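Local coordinates for protein PrgX (Enterococcus faecalis, PDB 2AWI) that serves as the receptor for the peptide sex pheromone cCF10 and as a probable DNA-binding repressor in the regulation of conjugation, at residues A[166-169]-A[170-174]. The protein carries 1 engineered substitution. Residues are numbered along the deposited sequence; the frame is centred on the assembly and turned at random.
Sequences EEVS and SIIKP
The flat groups that meet in helix 165-172 are peptide carbonyls, those of Val168 and Ser169, and each takes two N-H donors in different ways. Ile172 N lies in the plane of the Val168 carbonyl and gives the i to i+4 bond of an alpha helix, 3.2 Å from Val168 O. Ile171 N reaches Val168 O from above that plane, at 2.6 Å, as an i to i+3 bond of 3-10 type. Ser169 O repeats the pattern one residue on: Lys173 N approaches almost head-on to the carbonyl, making a nearly straight hydrogen bond (N-H...O 171°), whereas Ile172 N sits 62° out of the carbonyl plane. Such shared acceptors illustrate how an alpha helix tightens toward 3-10 geometry, which residues 173-174 then adopt.

Side chains follow the same spacing. CG1 of Val168, anti to the backbone N (chi1 -179°), lies 3.9 Å from Ile172 CD1, the two side chains meeting at a slant. One turn back, the hydroxyl of Ser169 gives a weak bond to Glu166 O. Lys173 carries its amine to helix 207-220, where it forms a salt bridge with Glu209 and a cation-pi contact with Tyr212. Within the TPR-like region, Val168, Ile171 and Ile172 pack this helix against helix 150-159, and Ile171 also reaches Leu138 and Tyr142 of helix 128-142.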
loop_
_atom_site.group_PDB
_atom_site.type_symbol
_atom_site.label_atom_id
_atom_site.label_comp_id
_atom_site.label_asym_id
_atom_site.label_seq_id
_atom_site.Cartn_x
_atom_site.Cartn_y
_atom_site.Cartn_z
ATOM N N GLU A 166 22.748 -26.865 17.014
ATOM C CA GLU A 166 24.076 -27.412 16.746
ATOM C C GLU A 166 24.231 -28.933 16.815
ATOM O O GLU A 166 25.071 -29.497 16.117
ATOM C CB GLU A 166 25.106 -26.754 17.665
ATOM C CG GLU A 166 26.534 -26.883 17.155
ATOM C CD GLU A 166 26.736 -26.210 15.800
ATOM O OE1 GLU A 166 27.843 -26.341 15.231
ATOM O OE2 GLU A 166 25.792 -25.550 15.306
ATOM N N GLU A 167 23.436 -29.595 17.651
ATOM C CA GLU A 167 23.517 -31.050 17.774
ATOM C C GLU A 167 22.801 -31.760 16.627
ATOM O O GLU A 167 22.907 -32.978 16.478
ATOM C CB GLU A 167 22.894 -31.514 19.091
ATOM C CG GLU A 167 23.585 -31.008 20.335
ATOM C CD GLU A 167 22.971 -31.583 21.596
ATOM O OE1 GLU A 167 22.905 -32.829 21.706
ATOM O OE2 GLU A 167 22.555 -30.791 22.473
ATOM N N VAL A 168 22.071 -30.996 15.822
ATOM C CA VAL A 168 21.329 -31.572 14.717
ATOM C C VAL A 168 21.919 -31.182 13.370
ATOM O O VAL A 168 22.033 -32.017 12.475
ATOM C CB VAL A 168 19.851 -31.127 14.762
ATOM C CG1 VAL A 168 19.077 -31.754 13.615
ATOM C CG2 VAL A 168 19.236 -31.515 16.091
ATOM N N SER A 169 22.308 -29.920 13.237
ATOM C CA SER A 169 22.862 -29.421 11.982
ATOM C C SER A 169 23.835 -30.378 11.292
ATOM O O SER A 169 23.692 -30.671 10.106
ATOM C CB SER A 169 23.557 -28.076 12.207
ATOM O OG SER A 169 24.664 -28.217 13.079
ATOM N N SER A 170 24.824 -30.863 12.030
ATOM C CA SER A 170 25.817 -31.760 11.451
ATOM C C SER A 170 25.190 -33.034 10.889
ATOM O O SER A 170 25.768 -33.685 10.020
ATOM C CB SER A 170 26.887 -32.108 12.492
ATOM O OG SER A 170 26.315 -32.712 13.638
ATOM N N ILE A 171 24.004 -33.380 11.376
ATOM C CA ILE A 171 23.306 -34.576 10.912
ATOM C C ILE A 171 22.512 -34.302 9.632
ATOM O O ILE A 171 22.289 -35.199 8.822
ATOM C CB ILE A 171 22.347 -35.110 12.001
ATOM C CG1 ILE A 171 23.148 -35.489 13.248
ATOM C CG2 ILE A 171 21.579 -36.315 11.480
ATOM C CD1 ILE A 171 22.307 -35.992 14.400
ATOM N N ILE A 172 22.100 -33.053 9.454
ATOM C CA ILE A 172 21.320 -32.655 8.288
ATOM C C ILE A 172 22.143 -32.497 7.013
ATOM O O ILE A 172 21.782 -33.020 5.962
ATOM C CB ILE A 172 20.592 -31.319 8.538
ATOM C CG1 ILE A 172 19.676 -31.439 9.763
ATOM C CG2 ILE A 172 19.793 -30.935 7.307
ATOM C CD1 ILE A 172 18.853 -30.193 10.057
ATOM N N LYS A 173 23.245 -31.766 7.118
ATOM C CA LYS A 173 24.125 -31.490 5.986
ATOM C C LYS A 173 24.387 -32.671 5.045
ATOM O O LYS A 173 24.300 -32.525 3.823
ATOM C CB LYS A 173 25.461 -30.946 6.495
ATOM C CG LYS A 173 25.342 -29.798 7.481
ATOM C CD LYS A 173 25.203 -28.444 6.803
ATOM C CE LYS A 173 25.284 -27.327 7.835
ATOM N NZ LYS A 173 25.450 -25.992 7.199
ATOM N N PRO A 174 24.724 -33.851 5.596
ATOM C CA PRO A 174 24.992 -35.023 4.752
ATOM C C PRO A 174 23.795 -35.545 3.958
ATOM O O PRO A 174 23.944 -36.384 3.065
ATOM C CB PRO A 174 25.528 -36.051 5.748
ATOM C CG PRO A 174 24.862 -35.674 7.020
ATOM C CD PRO A 174 24.962 -34.169 7.014
#